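Local coordinates for protein peptidoglycan-N-acetylmuramic acid deacetylase PdaA (Bacillus subtilis, PDB 1NY1) that catalyses the deacetylation of N-acetylmuramic acid in peptidoglycan, a step toward the muramic delta-lactam of the spore cortex, and is required for germination, at residues I45-D50 with Y196-V201; T58-D63 with N205-D210; L139-G144 with Y159-W164; F163-F168 with P192-L197. All coordinates share one frame; numbering follows the deposited sequence.

Contact 1: I45-D50 with Y196-V201; sequences IYLTFD and YLLHTV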
loop_
_atom_site.group_PDB
_atom_site.type_symbol
_atom_site.label_atom_id
_atom_site.label_comp_id
_atom_site.label_asym_id
_atom_site.label_seq_id
_atom_site.Cartn_x
_atom_site.Cartn_y
_atom_site.Cartn_z
ATOM N N ILE A 45 1.803 12.087 -5.585
ATOM C CA ILE A 45 1.637 10.642 -5.655
ATOM C C ILE A 45 2.138 10.057 -4.336
ATOM O O ILE A 45 3.121 10.539 -3.770
ATOM C CB ILE A 45 2.449 10.046 -6.827
ATOM C CG1 ILE A 45 1.795 10.435 -8.160
ATOM C CG2 ILE A 45 2.541 8.527 -6.696
ATOM C CD1 ILE A 45 2.677 10.167 -9.385
ATOM N N TYR A 46 1.441 9.036 -3.845
ATOM C CA TYR A 46 1.800 8.367 -2.593
ATOM C C TYR A 46 2.153 6.928 -2.953
ATOM O O TYR A 46 1.308 6.191 -3.458
ATOM C CB TYR A 46 0.609 8.362 -1.623
ATOM C CG TYR A 46 -0.063 9.708 -1.480
ATOM C CD1 TYR A 46 0.330 10.607 -0.487
ATOM C CD2 TYR A 46 -1.051 10.110 -2.381
ATOM C CE1 TYR A 46 -0.242 11.876 -0.401
ATOM C CE2 TYR A 46 -1.627 11.372 -2.307
ATOM C CZ TYR A 46 -1.220 12.251 -1.322
ATOM O OH TYR A 46 -1.768 13.510 -1.271
ATOM N N LEU A 47 3.390 6.526 -2.702
ATOM C CA LEU A 47 3.802 5.165 -3.027
ATOM C C LEU A 47 3.545 4.192 -1.881
ATOM O O LEU A 47 3.884 4.477 -0.733
ATOM C CB LEU A 47 5.294 5.132 -3.386
ATOM C CG LEU A 47 5.721 5.946 -4.615
ATOM C CD1 LEU A 47 7.223 5.810 -4.829
ATOM C CD2 LEU A 47 4.965 5.448 -5.842
ATOM N N THR A 48 2.924 3.058 -2.192
ATOM C CA THR A 48 2.685 2.022 -1.191
ATOM C C THR A 48 3.080 0.695 -1.832
ATOM O O THR A 48 3.036 0.539 -3.061
ATOM C CB THR A 48 1.200 1.931 -0.720
ATOM O OG1 THR A 48 0.408 1.274 -1.716
ATOM C CG2 THR A 48 0.629 3.316 -0.442
ATOM N N PHE A 49 3.481 -0.251 -0.993
ATOM C CA PHE A 49 3.907 -1.565 -1.452
ATOM C C PHE A 49 3.248 -2.665 -0.621
ATOM O O PHE A 49 2.923 -2.455 0.542
ATOM C CB PHE A 49 5.431 -1.708 -1.311
ATOM C CG PHE A 49 6.225 -0.643 -2.024
ATOM C CD1 PHE A 49 6.354 0.637 -1.488
ATOM C CD2 PHE A 49 6.863 -0.933 -3.227
ATOM C CE1 PHE A 49 7.115 1.612 -2.147
ATOM C CE2 PHE A 49 7.622 0.029 -3.891
ATOM C CZ PHE A 49 7.747 1.304 -3.349
ATOM N N ASP A 50 3.030 -3.824 -1.237
ATOM C CA ASP A 50 2.473 -4.982 -0.541
ATOM C C ASP A 50 3.637 -5.974 -0.541
ATOM O O ASP A 50 4.201 -6.270 -1.596
ATOM C CB ASP A 50 1.276 -5.578 -1.302
ATOM C CG ASP A 50 -0.039 -4.874 -0.995
ATOM O OD1 ASP A 50 -0.029 -3.837 -0.298
ATOM O OD2 ASP A 50 -1.097 -5.368 -1.459
ATOM N N TYR A 196 -0.329 4.602 -5.327
ATOM C CA TYR A 196 0.169 3.456 -6.076
ATOM C C TYR A 196 0.321 2.247 -5.182
ATOM O O TYR A 196 0.754 2.361 -4.034
ATOM C CB TYR A 196 1.552 3.725 -6.672
ATOM C CG TYR A 196 1.586 4.567 -7.918
ATOM C CD1 TYR A 196 2.564 4.351 -8.890
ATOM C CD2 TYR A 196 0.669 5.590 -8.117
ATOM C CE1 TYR A 196 2.629 5.141 -10.035
ATOM C CE2 TYR A 196 0.721 6.384 -9.255
ATOM C CZ TYR A 196 1.697 6.156 -10.208
ATOM O OH TYR A 196 1.742 6.947 -11.334
ATOM N N LEU A 197 -0.034 1.089 -5.725
ATOM C CA LEU A 197 0.117 -0.174 -5.028
ATOM C C LEU A 197 1.133 -0.923 -5.877
ATOM O O LEU A 197 0.849 -1.289 -7.021
ATOM C CB LEU A 197 -1.201 -0.954 -4.987
ATOM C CG LEU A 197 -1.273 -2.241 -4.154
ATOM C CD1 LEU A 197 -2.566 -2.970 -4.479
ATOM C CD2 LEU A 197 -0.103 -3.144 -4.441
ATOM N N LEU A 198 2.318 -1.140 -5.321
ATOM C CA LEU A 198 3.381 -1.835 -6.038
ATOM C C LEU A 198 3.847 -3.066 -5.277
ATOM O O LEU A 198 3.616 -3.191 -4.074
ATOM C CB LEU A 198 4.585 -0.907 -6.230
ATOM C CG LEU A 198 4.364 0.413 -6.963
ATOM C CD1 LEU A 198 5.649 1.224 -6.953
ATOM C CD2 LEU A 198 3.912 0.132 -8.387
ATOM N N HIS A 199 4.490 -3.978 -5.999
ATOM C CA HIS A 199 5.061 -5.187 -5.415
ATOM C C HIS A 199 6.547 -5.048 -5.703
ATOM O O HIS A 199 6.938 -4.229 -6.533
ATOM C CB HIS A 199 4.479 -6.436 -6.082
ATOM C CG HIS A 199 3.010 -6.590 -5.848
ATOM N ND1 HIS A 199 2.498 -7.069 -4.662
ATOM C CD2 HIS A 199 1.946 -6.204 -6.590
ATOM C CE1 HIS A 199 1.181 -6.965 -4.680
ATOM N NE2 HIS A 199 0.820 -6.441 -5.837
ATOM N N THR A 200 7.380 -5.824 -5.022
ATOM C CA THR A 200 8.818 -5.721 -5.231
ATOM C C THR A 200 9.444 -7.060 -5.601
ATOM O O THR A 200 10.648 -7.250 -5.434
ATOM C CB THR A 200 9.519 -5.193 -3.954
ATOM O OG1 THR A 200 9.434 -6.184 -2.919
ATOM C CG2 THR A 200 8.849 -3.908 -3.472
ATOM N N VAL A 201 8.634 -7.974 -6.125
ATOM C CA VAL A 201 9.117 -9.306 -6.476
ATOM C C VAL A 201 9.425 -9.563 -7.952
ATOM O O VAL A 201 10.096 -10.544 -8.282
ATOM C CB VAL A 201 8.109 -10.392 -6.022
ATOM C CG1 VAL A 201 7.975 -10.381 -4.509
ATOM C CG2 VAL A 201 6.743 -10.153 -6.670
HETATM O O HOH W 1 6.118 -7.426 -3.050
#
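Tyr46, Thr48 and Asp50 form a parallel backbone ladder with Tyr196 and Leu198, running from Tyr196 N bonded to Tyr46 O as far as Asp50 N bonded to Leu198 O at 3.0 Å. Tyr196 O is gripped twice, by Thr48 N and by Thr48 OG1 at 2.6 Å. With chi1 at 77° the hydroxyl lies between the backbone N and the carbonyl carbon of Thr48, which lets it reach the same carbonyl as Thr48 N; it is also hydrogen-bonded to Arg140. The two strands are neighbours in the parallel barrel of the NodB homology fold, and their C-terminal ends carry Asp50 and His199, by similarity proton acceptor and proton donor. Asp50, salt-bridged to Arg140, places CB 3.7 Å from His199 CE1, and a water links Asp50 O to Thr200 N. Apolar packing fills the rest. Ile45 CG2 stands over one face of the Tyr196 ring, 4.1 Å from its centroid, and Leu47 CD2 lies against Tyr196 CB. Phe49 runs alongside Leu198, its CD2 3.6 Å from Thr200 CG2.

Contact 2: T58-D63 with N205-D210; sequences TPKVLD and NAEALD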
loop_
_atom_site.group_PDB
_atom_site.type_symbol
_atom_site.label_atom_id
_atom_site.label_comp_id
_atom_site.label_asym_id
_atom_site.label_seq_id
_atom_site.Cartn_x
_atom_site.Cartn_y
_atom_site.Cartn_z
ATOM N N THR A 58 13.878 -6.217 -2.973
ATOM C CA THR A 58 13.505 -5.164 -2.034
ATOM C C THR A 58 14.672 -4.267 -1.616
ATOM O O THR A 58 14.487 -3.072 -1.409
ATOM C CB THR A 58 12.782 -5.750 -0.812
ATOM O OG1 THR A 58 11.635 -6.481 -1.269
ATOM C CG2 THR A 58 12.305 -4.637 0.112
ATOM N N PRO A 59 15.886 -4.832 -1.485
ATOM C CA PRO A 59 17.022 -3.986 -1.102
ATOM C C PRO A 59 17.220 -2.892 -2.151
ATOM O O PRO A 59 17.478 -1.739 -1.811
ATOM C CB PRO A 59 18.184 -4.968 -1.066
ATOM C CG PRO A 59 17.533 -6.209 -0.564
ATOM C CD PRO A 59 16.241 -6.256 -1.372
ATOM N N LYS A 60 17.102 -3.249 -3.428
ATOM C CA LYS A 60 17.266 -2.255 -4.486
ATOM C C LYS A 60 16.137 -1.226 -4.453
ATOM O O LYS A 60 16.370 -0.038 -4.687
ATOM C CB LYS A 60 17.342 -2.919 -5.867
ATOM C CG LYS A 60 18.688 -3.600 -6.160
ATOM C CD LYS A 60 18.843 -3.982 -7.637
ATOM C CE LYS A 60 17.825 -5.042 -8.062
ATOM N NZ LYS A 60 17.855 -5.318 -9.536
ATOM N N VAL A 61 14.919 -1.673 -4.159
ATOM C CA VAL A 61 13.790 -0.754 -4.078
ATOM C C VAL A 61 14.047 0.275 -2.982
ATOM O O VAL A 61 13.784 1.465 -3.156
ATOM C CB VAL A 61 12.476 -1.498 -3.770
ATOM C CG1 VAL A 61 11.395 -0.502 -3.357
ATOM C CG2 VAL A 61 12.024 -2.279 -4.998
ATOM N N LEU A 62 14.562 -0.190 -1.848
ATOM C CA LEU A 62 14.864 0.710 -0.744
ATOM C C LEU A 62 15.971 1.692 -1.144
ATOM O O LEU A 62 15.923 2.858 -0.764
ATOM C CB LEU A 62 15.267 -0.098 0.497
ATOM C CG LEU A 62 14.100 -0.808 1.208
ATOM C CD1 LEU A 62 14.629 -1.761 2.273
ATOM C CD2 LEU A 62 13.174 0.232 1.840
ATOM N N ASP A 63 16.950 1.230 -1.919
ATOM C CA ASP A 63 18.039 2.101 -2.362
ATOM C C ASP A 63 17.498 3.197 -3.278
ATOM O O ASP A 63 17.903 4.358 -3.186
ATOM C CB ASP A 63 19.121 1.314 -3.117
ATOM C CG ASP A 63 19.863 0.321 -2.231
ATOM O OD1 ASP A 63 19.900 0.515 -0.997
ATOM O OD2 ASP A 63 20.427 -0.648 -2.779
ATOM N N ASN A 205 11.692 -4.427 -11.223
ATOM C CA ASN A 205 10.723 -3.489 -10.663
ATOM C C ASN A 205 11.416 -2.286 -10.021
ATOM O O ASN A 205 10.905 -1.170 -10.089
ATOM C CB ASN A 205 9.787 -4.171 -9.642
ATOM C CG ASN A 205 10.482 -4.528 -8.335
ATOM O OD1 ASN A 205 11.032 -5.626 -8.176
ATOM N ND2 ASN A 205 10.460 -3.599 -7.393
ATOM N N ALA A 206 12.585 -2.499 -9.419
ATOM C CA ALA A 206 13.319 -1.399 -8.787
ATOM C C ALA A 206 13.805 -0.393 -9.833
ATOM O O ALA A 206 13.747 0.820 -9.616
ATOM C CB ALA A 206 14.505 -1.941 -7.994
ATOM N N GLU A 207 14.294 -0.908 -10.957
ATOM C CA GLU A 207 14.774 -0.060 -12.042
ATOM C C GLU A 207 13.600 0.701 -12.663
ATOM O O GLU A 207 13.724 1.875 -13.010
ATOM C CB GLU A 207 15.471 -0.910 -13.114
ATOM C CG GLU A 207 16.836 -1.510 -12.728
ATOM C CD GLU A 207 16.769 -2.611 -11.667
ATOM O OE1 GLU A 207 15.687 -3.193 -11.443
ATOM O OE2 GLU A 207 17.822 -2.910 -11.068
ATOM N N ALA A 208 12.457 0.032 -12.804
ATOM C CA ALA A 208 11.286 0.691 -13.372
ATOM C C ALA A 208 10.867 1.827 -12.443
ATOM O O ALA A 208 10.563 2.929 -12.898
ATOM C CB ALA A 208 10.135 -0.305 -13.543
ATOM N N LEU A 209 10.867 1.562 -11.138
ATOM C CA LEU A 209 10.486 2.574 -10.155
ATOM C C LEU A 209 11.453 3.757 -10.187
ATOM O O LEU A 209 11.042 4.918 -10.084
ATOM C CB LEU A 209 10.459 1.972 -8.748
ATOM C CG LEU A 209 10.081 2.907 -7.588
ATOM C CD1 LEU A 209 8.637 3.391 -7.737
ATOM C CD2 LEU A 209 10.241 2.155 -6.274
ATOM N N ASP A 210 12.740 3.459 -10.327
ATOM C CA ASP A 210 13.765 4.497 -10.388
ATOM C C ASP A 210 13.439 5.448 -11.555
ATOM O O ASP A 210 13.399 6.668 -11.380
ATOM C CB ASP A 210 15.138 3.838 -10.579
ATOM C CG ASP A 210 16.298 4.805 -10.415
ATOM O OD1 ASP A 210 16.080 6.012 -10.143
ATOM O OD2 ASP A 210 17.446 4.340 -10.559
#
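Ala206 overlaps the base of Lys60, the methyl CB of Ala206 lying 3.7 Å from Lys60 CB. The short alanine lets the two helices come close, with Val61 CA and Ala206 CA 4.8 Å apart and the segment axes 8.8 Å apart at their closest. They run nearly parallel, at 14°, as expected of helices that each follow a parallel strand: 58-67 follows 44-51 and 205-219 follows 194-198, and both pack on the outside of the barrel. Val61 divides its branches between two partners. CG2 lies 3.9 Å from Ala206 CB, whereas CG1, anti to the backbone N (chi1 166°), meets Leu209 CD2 at 4.1 Å, the two side chains crossing at about a right angle. Val61 and Leu209 both rest on Phe49 of strand 44-51. On the other side of Ala206, Lys60 reaches across to Glu207. Its NZ bonds to the syn lone pair of Glu207 OE2 at 2.9 Å, the lysine chain bending at chi3 and the glutamate at chi2 (69°) to bring the groups together. Glu207 OE1 is close to the carboxylate of Asp204, a like charge that Lys60 probably helps to offset. The chemistry is thus layered: apolar groups pack between the helices and toward the sheet, and a salt bridge between two partly exposed side chains ties the helices farther from it.

Contact 3: L139-G144 with Y159-W164; sequences LRPPRG and YQTVFW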
loop_
_atom_site.group_PDB
_atom_site.type_symbol
_atom_site.label_atom_id
_atom_site.label_comp_id
_atom_site.label_asym_id
_atom_site.label_seq_id
_atom_site.Cartn_x
_atom_site.Cartn_y
_atom_site.Cartn_z
ATOM N N LEU A 139 -3.941 -0.362 7.483
ATOM C CA LEU A 139 -4.257 -1.706 7.056
ATOM C C LEU A 139 -4.651 -1.795 5.601
ATOM O O LEU A 139 -5.280 -0.893 5.049
ATOM C CB LEU A 139 -5.402 -2.266 7.900
ATOM C CG LEU A 139 -6.050 -3.555 7.382
ATOM C CD1 LEU A 139 -5.034 -4.687 7.408
ATOM C CD2 LEU A 139 -7.262 -3.901 8.233
ATOM N N ARG A 140 -4.260 -2.896 4.979
ATOM C CA ARG A 140 -4.643 -3.156 3.609
ATOM C C ARG A 140 -5.185 -4.574 3.661
ATOM O O ARG A 140 -4.453 -5.521 3.951
ATOM C CB ARG A 140 -3.455 -3.065 2.661
ATOM C CG ARG A 140 -3.877 -3.327 1.227
ATOM C CD ARG A 140 -2.890 -2.761 0.243
ATOM N NE ARG A 140 -3.012 -1.315 0.095
ATOM C CZ ARG A 140 -2.050 -0.554 -0.416
ATOM N NH1 ARG A 140 -0.913 -1.115 -0.809
ATOM N NH2 ARG A 140 -2.231 0.751 -0.556
ATOM N N PRO A 141 -6.493 -4.734 3.422
ATOM C CA PRO A 141 -7.108 -6.062 3.456
ATOM C C PRO A 141 -6.443 -7.073 2.529
ATOM O O PRO A 141 -6.163 -6.778 1.365
ATOM C CB PRO A 141 -8.550 -5.777 3.057
ATOM C CG PRO A 141 -8.787 -4.429 3.648
ATOM C CD PRO A 141 -7.519 -3.687 3.272
ATOM N N PRO A 142 -6.172 -8.281 3.037
ATOM C CA PRO A 142 -5.541 -9.300 2.197
ATOM C C PRO A 142 -6.331 -9.502 0.899
ATOM O O PRO A 142 -7.551 -9.671 0.926
ATOM C CB PRO A 142 -5.568 -10.538 3.088
ATOM C CG PRO A 142 -5.415 -9.958 4.463
ATOM C CD PRO A 142 -6.344 -8.763 4.419
ATOM N N ARG A 143 -5.628 -9.462 -0.229
ATOM C CA ARG A 143 -6.229 -9.649 -1.548
ATOM C C ARG A 143 -7.304 -8.608 -1.870
ATOM O O ARG A 143 -8.128 -8.799 -2.770
ATOM C CB ARG A 143 -6.811 -11.065 -1.651
ATOM C CG ARG A 143 -6.837 -11.638 -3.062
ATOM C CD ARG A 143 -7.169 -13.127 -3.044
ATOM N NE ARG A 143 -7.201 -13.724 -4.380
ATOM C CZ ARG A 143 -6.143 -13.849 -5.178
ATOM N NH1 ARG A 143 -4.953 -13.415 -4.781
ATOM N NH2 ARG A 143 -6.275 -14.420 -6.369
ATOM N N GLY A 144 -7.283 -7.500 -1.136
ATOM C CA GLY A 144 -8.248 -6.440 -1.358
ATOM C C GLY A 144 -9.674 -6.832 -1.024
ATOM O O GLY A 144 -10.619 -6.163 -1.441
ATOM N N TYR A 159 -7.553 1.016 13.281
ATOM C CA TYR A 159 -6.910 0.914 11.978
ATOM C C TYR A 159 -7.536 1.756 10.886
ATOM O O TYR A 159 -8.759 1.874 10.774
ATOM C CB TYR A 159 -6.870 -0.545 11.517
ATOM C CG TYR A 159 -5.763 -1.345 12.148
ATOM C CD1 TYR A 159 -4.468 -1.309 11.620
ATOM C CD2 TYR A 159 -5.994 -2.119 13.285
ATOM C CE1 TYR A 159 -3.433 -2.024 12.211
ATOM C CE2 TYR A 159 -4.958 -2.835 13.886
ATOM C CZ TYR A 159 -3.685 -2.785 13.346
ATOM O OH TYR A 159 -2.656 -3.486 13.937
ATOM N N GLN A 160 -6.663 2.344 10.084
ATOM C CA GLN A 160 -7.064 3.156 8.956
ATOM C C GLN A 160 -6.855 2.227 7.765
ATOM O O GLN A 160 -5.741 1.755 7.541
ATOM C CB GLN A 160 -6.138 4.363 8.835
ATOM C CG GLN A 160 -6.636 5.412 7.884
ATOM C CD GLN A 160 -7.760 6.226 8.478
ATOM O OE1 GLN A 160 -8.523 6.860 7.758
ATOM N NE2 GLN A 160 -7.862 6.220 9.804
ATOM N N THR A 161 -7.915 1.938 7.019
ATOM C CA THR A 161 -7.783 1.054 5.869
ATOM C C THR A 161 -7.371 1.853 4.641
ATOM O O THR A 161 -8.012 2.841 4.286
ATOM C CB THR A 161 -9.096 0.288 5.603
ATOM O OG1 THR A 161 -9.343 -0.602 6.697
ATOM C CG2 THR A 161 -9.003 -0.525 4.313
ATOM N N VAL A 162 -6.291 1.415 4.001
ATOM C CA VAL A 162 -5.750 2.097 2.834
ATOM C C VAL A 162 -5.861 1.249 1.569
ATOM O O VAL A 162 -5.280 0.165 1.485
ATOM C CB VAL A 162 -4.256 2.445 3.064
ATOM C CG1 VAL A 162 -3.712 3.242 1.894
ATOM C CG2 VAL A 162 -4.092 3.215 4.370
ATOM N N PHE A 163 -6.621 1.737 0.594
ATOM C CA PHE A 163 -6.764 1.024 -0.668
ATOM C C PHE A 163 -5.783 1.619 -1.669
ATOM O O PHE A 163 -4.680 2.012 -1.288
ATOM C CB PHE A 163 -8.207 1.118 -1.169
ATOM C CG PHE A 163 -9.175 0.332 -0.334
ATOM C CD1 PHE A 163 -9.103 -1.054 -0.297
ATOM C CD2 PHE A 163 -10.122 0.973 0.451
ATOM C CE1 PHE A 163 -9.961 -1.795 0.514
ATOM C CE2 PHE A 163 -10.985 0.243 1.267
ATOM C CZ PHE A 163 -10.902 -1.141 1.297
ATOM N N TRP A 164 -6.161 1.692 -2.940
ATOM C CA TRP A 164 -5.252 2.242 -3.937
ATOM C C TRP A 164 -5.988 2.731 -5.169
ATOM O O TRP A 164 -7.169 2.427 -5.365
ATOM C CB TRP A 164 -4.197 1.195 -4.330
ATOM C CG TRP A 164 -4.764 -0.063 -4.923
ATOM C CD1 TRP A 164 -4.946 -0.343 -6.248
ATOM C CD2 TRP A 164 -5.270 -1.195 -4.200
ATOM N NE1 TRP A 164 -5.538 -1.583 -6.396
ATOM C CE2 TRP A 164 -5.748 -2.125 -5.155
ATOM C CE3 TRP A 164 -5.366 -1.513 -2.837
ATOM C CZ2 TRP A 164 -6.317 -3.350 -4.789
ATOM C CZ3 TRP A 164 -5.931 -2.733 -2.471
ATOM C CH2 TRP A 164 -6.401 -3.635 -3.446
#
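Leu139 and Thr161 form a single parallel bridge, their CA atoms 4.6 Å apart, with Leu139 N bonded to Gln160 O and Val162 N donating to Leu139 O at 2.7 Å. Leu139 CB rests 4.0 Å from Tyr159 CD1, and Pro141 CD meets Thr161 CG2 at 3.6 Å. Beyond this bridge Arg140 takes over. Its CG lies anti to the backbone N (chi1 -179°), which sends the chain along the 162-164 backbone, and the bend at chi3 turns the guanidinium against two carbonyls. NE bonds to Val162 O at 3.0 Å, close to the guanidinium plane, while NH2 reaches Phe163 O at 2.9 Å from above the carbonyl plane. The Arg-Pro-Pro run is consistent with the third conserved motif of the polysaccharide deacetylase family, whose arginine pairs with the proposed catalytic base; here NH1 is the atom that holds Asp50. A methionine in place of Arg140 would probably leave Asp50 without its charged mate and set its carboxylate freer to turn, with the carbonyls of Val162 and Phe163 losing these donors. Trp164 CE3 stands over one face of the guanidinium, 3.8 Å from Arg140 NE, the two planes 76° apart. Gly144, at positive phi, puts its CA at the edge of the indole, 4.0 Å from Trp164 CH2, where a side chain would be tight.

Contact 4: F163-F168 with P192-L197; sequences FWSVAF and PGAIYL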
loop_
_atom_site.group_PDB
_atom_site.type_symbol
_atom_site.label_atom_id
_atom_site.label_comp_id
_atom_site.label_asym_id
_atom_site.label_seq_id
_atom_site.Cartn_x
_atom_site.Cartn_y
_atom_site.Cartn_z
ATOM N N PHE A 163 -6.621 1.737 0.594
ATOM C CA PHE A 163 -6.764 1.024 -0.668
ATOM C C PHE A 163 -5.783 1.619 -1.669
ATOM O O PHE A 163 -4.680 2.012 -1.288
ATOM C CB PHE A 163 -8.207 1.118 -1.169
ATOM C CG PHE A 163 -9.175 0.332 -0.334
ATOM C CD1 PHE A 163 -9.103 -1.054 -0.297
ATOM C CD2 PHE A 163 -10.122 0.973 0.451
ATOM C CE1 PHE A 163 -9.961 -1.795 0.514
ATOM C CE2 PHE A 163 -10.985 0.243 1.267
ATOM C CZ PHE A 163 -10.902 -1.141 1.297
ATOM N N TRP A 164 -6.161 1.692 -2.940
ATOM C CA TRP A 164 -5.252 2.242 -3.937
ATOM C C TRP A 164 -5.988 2.731 -5.169
ATOM O O TRP A 164 -7.169 2.427 -5.365
ATOM C CB TRP A 164 -4.197 1.195 -4.330
ATOM C CG TRP A 164 -4.764 -0.063 -4.923
ATOM C CD1 TRP A 164 -4.946 -0.343 -6.248
ATOM C CD2 TRP A 164 -5.270 -1.195 -4.200
ATOM N NE1 TRP A 164 -5.538 -1.583 -6.396
ATOM C CE2 TRP A 164 -5.748 -2.125 -5.155
ATOM C CE3 TRP A 164 -5.366 -1.513 -2.837
ATOM C CZ2 TRP A 164 -6.317 -3.350 -4.789
ATOM C CZ3 TRP A 164 -5.931 -2.733 -2.471
ATOM C CH2 TRP A 164 -6.401 -3.635 -3.446
ATOM N N SER A 165 -5.287 3.506 -5.994
ATOM C CA SER A 165 -5.872 4.048 -7.216
ATOM C C SER A 165 -5.059 3.637 -8.450
ATOM O O SER A 165 -5.482 3.879 -9.579
ATOM C CB SER A 165 -5.950 5.574 -7.131
ATOM O OG SER A 165 -4.660 6.146 -7.229
ATOM N N VAL A 166 -3.893 3.030 -8.225
ATOM C CA VAL A 166 -3.031 2.550 -9.310
ATOM C C VAL A 166 -2.422 1.206 -8.945
ATOM O O VAL A 166 -1.852 1.041 -7.865
ATOM C CB VAL A 166 -1.833 3.496 -9.618
ATOM C CG1 VAL A 166 -0.900 2.836 -10.649
ATOM C CG2 VAL A 166 -2.322 4.833 -10.133
ATOM N N ALA A 167 -2.529 0.250 -9.857
ATOM C CA ALA A 167 -1.959 -1.072 -9.639
ATOM C C ALA A 167 -1.918 -1.788 -10.973
ATOM O O ALA A 167 -2.711 -1.496 -11.864
ATOM C CB ALA A 167 -2.807 -1.863 -8.642
ATOM N N PHE A 168 -0.982 -2.710 -11.117
ATOM C CA PHE A 168 -0.873 -3.473 -12.342
ATOM C C PHE A 168 -0.291 -4.833 -12.017
ATOM O O PHE A 168 0.022 -5.122 -10.860
ATOM C CB PHE A 168 -0.015 -2.744 -13.377
ATOM C CG PHE A 168 1.255 -2.174 -12.827
ATOM C CD1 PHE A 168 1.248 -0.973 -12.125
ATOM C CD2 PHE A 168 2.463 -2.835 -13.020
ATOM C CE1 PHE A 168 2.434 -0.435 -11.623
ATOM C CE2 PHE A 168 3.654 -2.305 -12.522
ATOM C CZ PHE A 168 3.640 -1.103 -11.823
ATOM N N PRO A 192 -3.203 13.056 -10.226
ATOM C CA PRO A 192 -3.144 13.824 -8.982
ATOM C C PRO A 192 -3.775 13.030 -7.838
ATOM O O PRO A 192 -4.879 12.500 -7.969
ATOM C CB PRO A 192 -3.934 15.079 -9.332
ATOM C CG PRO A 192 -3.572 15.288 -10.769
ATOM C CD PRO A 192 -3.694 13.891 -11.336
ATOM N N GLY A 193 -3.057 12.944 -6.725
ATOM C CA GLY A 193 -3.563 12.227 -5.571
ATOM C C GLY A 193 -3.503 10.713 -5.663
ATOM O O GLY A 193 -4.027 10.022 -4.792
ATOM N N ALA A 194 -2.859 10.187 -6.700
ATOM C CA ALA A 194 -2.769 8.740 -6.868
ATOM C C ALA A 194 -2.049 8.033 -5.737
ATOM O O ALA A 194 -1.034 8.509 -5.232
ATOM C CB ALA A 194 -2.067 8.405 -8.181
ATOM N N ILE A 195 -2.602 6.895 -5.338
ATOM C CA ILE A 195 -1.979 6.060 -4.330
ATOM C C ILE A 195 -1.625 4.815 -5.134
ATOM O O ILE A 195 -2.511 4.093 -5.610
ATOM C CB ILE A 195 -2.943 5.697 -3.178
ATOM C CG1 ILE A 195 -3.338 6.969 -2.411
ATOM C CG2 ILE A 195 -2.271 4.689 -2.240
ATOM C CD1 ILE A 195 -4.239 6.735 -1.198
ATOM N N TYR A 196 -0.329 4.602 -5.327
ATOM C CA TYR A 196 0.169 3.456 -6.076
ATOM C C TYR A 196 0.321 2.247 -5.182
ATOM O O TYR A 196 0.754 2.361 -4.034
ATOM C CB TYR A 196 1.552 3.725 -6.672
ATOM C CG TYR A 196 1.586 4.567 -7.918
ATOM C CD1 TYR A 196 2.564 4.351 -8.890
ATOM C CD2 TYR A 196 0.669 5.590 -8.117
ATOM C CE1 TYR A 196 2.629 5.141 -10.035
ATOM C CE2 TYR A 196 0.721 6.384 -9.255
ATOM C CZ TYR A 196 1.697 6.156 -10.208
ATOM O OH TYR A 196 1.742 6.947 -11.334
ATOM N N LEU A 197 -0.034 1.089 -5.725
ATOM C CA LEU A 197 0.117 -0.174 -5.028
ATOM C C LEU A 197 1.133 -0.923 -5.877
ATOM O O LEU A 197 0.849 -1.289 -7.021
ATOM C CB LEU A 197 -1.201 -0.954 -4.987
ATOM C CG LEU A 197 -1.273 -2.241 -4.154
ATOM C CD1 LEU A 197 -2.566 -2.970 -4.479
ATOM C CD2 LEU A 197 -0.103 -3.144 -4.441
HETATM O O HOH W 2 0.682 -3.446 -8.728
#
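Strand 194-198 of the barrel is flanked by the loop 163-168, whose Ser165 and Val166 both donate backbone N-H groups to Ile195 O. The Ser165 N bond is nearly straight, at 172°. Ser165 OG in turn accepts from Ile195 N at 2.9 Å, and Leu197 N donates to Val166 O at 2.8 Å. The loop thus borders 194-198 on the side away from strand 44-51, so that an irregular segment, not a regular strand, lines the barrel on this edge. Val166 CG1 sits over the centre of the Tyr196 ring, 3.9 Å from its centroid and on the face opposite Ile45. Leu197, the leucine of the family's Leu-x-His motif, presses CD1 onto the indole face of Trp164, 3.4 Å from the centroid of the six-membered ring. With its CG between the backbone N and carbonyl carbon (chi1 60°), Trp164 lays its ring across that leucine. A serine replacing Trp164 would probably open a gap over Leu197 CD1, leaving that side chain freer to shift beside Asp50 and His199.

In the fold
From the N terminus, strand 44-51 and helix 58-67 come first and wait for partners more than 140 residues later. Before these arrive, contact 3 closes a short loop around helix 148-156, and contact 4, starting on the Phe163 and Trp164 that end contact 3, closes the next one around helix 179-188. Contact 1 then joins strand 194-198 to strand 44-51, enclosing contact 3 and finishing on the strand that contact 4 uses. Contact 2 crosses contact 1 and encloses contacts 3 and 4, pairing the helices that follow those two strands. Strand 194-198 therefore joins strand 44-51 to the flanking loop. Contact 3 touches contact 1 through Arg140, and Thr200 joins contact 1 to Thr58 of contact 2.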